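Local coordinates for protein E (Haemophilus influenzae, PDB 3ZH5) that acts as a surface adhesin, binding host epithelial cells and the host proteins vitronectin, laminin and plasminogen, and helps the bacterium resist serum and evade immunity, at residues Gln40-Asp45 / Gln121-Asn126. Numbering follows the deposited sequence.
Sequences QIVHFD and QIICAN. With EDO (1,2-ethanediol), chain C.
Ile123 reaches strand 41-50 with both its branches: chi1 of -78° sets CG2 anti to the backbone N, against Val42, while the extended CG1 arm carries CD1 to Phe44. On the strand, chi1 of 69° holds the Phe44 ring between its own N and carbonyl carbon, with one face turned to the helix. The methyl CD1 of Ile123 sits over the centre of that face in a CH-pi contact, only 15° off the normal. It lies 3.5 Å from the Phe44 ring centroid. Its closest ring atom is Phe44 CE1, 3.4 Å from Ile123 CD1. The other branch makes ordinary van der Waals contact, Ile123 CG2 lying 3.8 Å from Val42 CG1. Helix 115-128 is thus seated on one side of the antiparallel sheet, where Ile32 touches Val42 and Phe44, Ile27 meets Ile123, and a disulfide ties the next helix residue, Cys124, to Cys75 just after strand 64-74. On the other side of the strand His43 points away from the helix; its NE2 donates to O2 of a 1,2-ethanediol, probably from the crystallisation liquor, at 2.7 Å, and its ND1 is hydrogen-bonded to Tyr70 OH. Across the interface itself the contact is wholly apolar and buried, so dispersion and the hydrophobic effect, with the covalent disulfide alongside, join helix to sheet in this adhesin.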
loop_
_atom_site.group_PDB
_atom_site.type_symbol
_atom_site.label_atom_id
_atom_site.label_comp_id
_atom_site.label_asym_id
_atom_site.label_seq_id
_atom_site.Cartn_x
_atom_site.Cartn_y
_atom_site.Cartn_z
ATOM N N GLN A 40 7.327 -10.361 14.673
ATOM C CA GLN A 40 8.050 -10.086 13.423
ATOM C C GLN A 40 7.074 -9.908 12.261
ATOM O O GLN A 40 7.451 -9.478 11.166
ATOM C CB GLN A 40 9.055 -11.217 13.132
ATOM C CG GLN A 40 10.379 -11.116 13.930
ATOM C CD GLN A 40 11.257 -9.942 13.460
ATOM O OE1 GLN A 40 10.831 -8.787 13.509
ATOM N NE2 GLN A 40 12.467 -10.244 12.970
ATOM N N ILE A 41 5.793 -10.207 12.507
ATOM C CA ILE A 41 4.809 -10.166 11.452
ATOM C C ILE A 41 4.035 -8.858 11.548
ATOM O O ILE A 41 3.526 -8.519 12.605
ATOM C CB ILE A 41 3.880 -11.417 11.513
ATOM C CG1 ILE A 41 4.669 -12.648 11.063
ATOM C CG2 ILE A 41 2.697 -11.256 10.566
ATOM C CD1 ILE A 41 3.848 -13.912 11.012
ATOM N N VAL A 42 4.015 -8.056 10.475
ATOM C CA VAL A 42 3.343 -6.770 10.551
ATOM C C VAL A 42 2.369 -6.609 9.443
ATOM O O VAL A 42 2.721 -6.806 8.287
ATOM C CB VAL A 42 4.366 -5.575 10.478
ATOM C CG1 VAL A 42 3.664 -4.256 10.705
ATOM C CG2 VAL A 42 5.486 -5.763 11.487
ATOM N N HIS A 43 1.168 -6.159 9.788
ATOM C CA HIS A 43 0.119 -5.870 8.810
ATOM C C HIS A 43 0.057 -4.371 8.545
ATOM O O HIS A 43 0.159 -3.545 9.480
ATOM C CB HIS A 43 -1.283 -6.305 9.277
ATOM C CG HIS A 43 -1.461 -7.774 9.555
ATOM N ND1 HIS A 43 -2.651 -8.412 9.338
ATOM C CD2 HIS A 43 -0.627 -8.704 10.073
ATOM C CE1 HIS A 43 -2.541 -9.691 9.667
ATOM N NE2 HIS A 43 -1.311 -9.892 10.099
ATOM N N PHE A 44 -0.126 -3.992 7.283
ATOM C CA PHE A 44 -0.234 -2.568 6.928
ATOM C C PHE A 44 -0.936 -2.321 5.622
ATOM O O PHE A 44 -0.945 -3.200 4.774
ATOM C CB PHE A 44 1.152 -1.914 6.882
ATOM C CG PHE A 44 2.030 -2.373 5.751
ATOM C CD1 PHE A 44 2.836 -3.483 5.878
ATOM C CD2 PHE A 44 2.118 -1.632 4.591
ATOM C CE1 PHE A 44 3.678 -3.871 4.841
ATOM C CE2 PHE A 44 2.954 -2.027 3.551
ATOM C CZ PHE A 44 3.726 -3.155 3.691
ATOM N N ASP A 45 -1.513 -1.130 5.432
ATOM C CA ASP A 45 -1.979 -0.714 4.099
ATOM C C ASP A 45 -0.915 0.026 3.296
ATOM O O ASP A 45 -0.283 0.939 3.777
ATOM C CB ASP A 45 -3.205 0.182 4.171
ATOM C CG ASP A 45 -4.438 -0.534 4.689
ATOM O OD1 ASP A 45 -4.462 -1.797 4.715
ATOM O OD2 ASP A 45 -5.407 0.176 5.034
ATOM N N GLN A 121 12.204 -2.412 4.816
ATOM C CA GLN A 121 13.318 -1.873 5.609
ATOM C C GLN A 121 12.814 -0.862 6.604
ATOM O O GLN A 121 13.255 -0.835 7.765
ATOM C CB GLN A 121 14.362 -1.191 4.696
ATOM C CG GLN A 121 14.906 -2.139 3.672
ATOM C CD GLN A 121 16.327 -2.574 3.972
ATOM O OE1 GLN A 121 17.294 -1.981 3.462
ATOM N NE2 GLN A 121 16.467 -3.626 4.788
ATOM N N ILE A 122 11.897 -0.005 6.174
ATOM C CA ILE A 122 11.398 1.031 7.067
ATOM C C ILE A 122 10.515 0.429 8.139
ATOM O O ILE A 122 10.651 0.754 9.320
ATOM C CB ILE A 122 10.586 2.041 6.316
ATOM C CG1 ILE A 122 11.537 2.800 5.345
ATOM C CG2 ILE A 122 9.934 3.067 7.258
ATOM C CD1 ILE A 122 10.871 3.810 4.417
ATOM N N ILE A 123 9.601 -0.448 7.727
ATOM C CA ILE A 123 8.664 -0.995 8.708
ATOM C C ILE A 123 9.410 -1.821 9.734
ATOM O O ILE A 123 9.202 -1.661 10.954
ATOM C CB ILE A 123 7.548 -1.818 8.074
ATOM C CG1 ILE A 123 6.505 -0.889 7.495
ATOM C CG2 ILE A 123 6.818 -2.698 9.157
ATOM C CD1 ILE A 123 5.659 -1.588 6.474
ATOM N N CYS A 124 10.301 -2.677 9.261
ATOM C CA CYS A 124 10.992 -3.582 10.159
ATOM C C CYS A 124 11.916 -2.839 11.106
ATOM O O CYS A 124 11.992 -3.180 12.274
ATOM C CB CYS A 124 11.730 -4.655 9.376
ATOM S SG CYS A 124 10.525 -5.679 8.432
ATOM N N ALA A 125 12.610 -1.818 10.596
ATOM C CA ALA A 125 13.439 -0.987 11.450
ATOM C C ALA A 125 12.660 -0.328 12.577
ATOM O O ALA A 125 13.216 -0.130 13.663
ATOM C CB ALA A 125 14.132 0.085 10.630
ATOM N N ASN A 126 11.422 0.092 12.322
ATOM C CA ASN A 126 10.714 0.873 13.333
ATOM C C ASN A 126 9.688 0.081 14.180
ATOM O O ASN A 126 9.362 0.521 15.274
ATOM C CB ASN A 126 10.047 2.086 12.717
ATOM C CG ASN A 126 11.087 3.130 12.232
ATOM O OD1 ASN A 126 11.422 4.084 12.928
ATOM N ND2 ASN A 126 11.618 2.900 11.029
HETATM C C1 EDO C . -0.412 -13.879 9.591
HETATM O O1 EDO C . 0.407 -15.005 9.222
HETATM C C2 EDO C . -0.202 -13.523 11.063
HETATM O O2 EDO C . -0.469 -12.124 11.322
#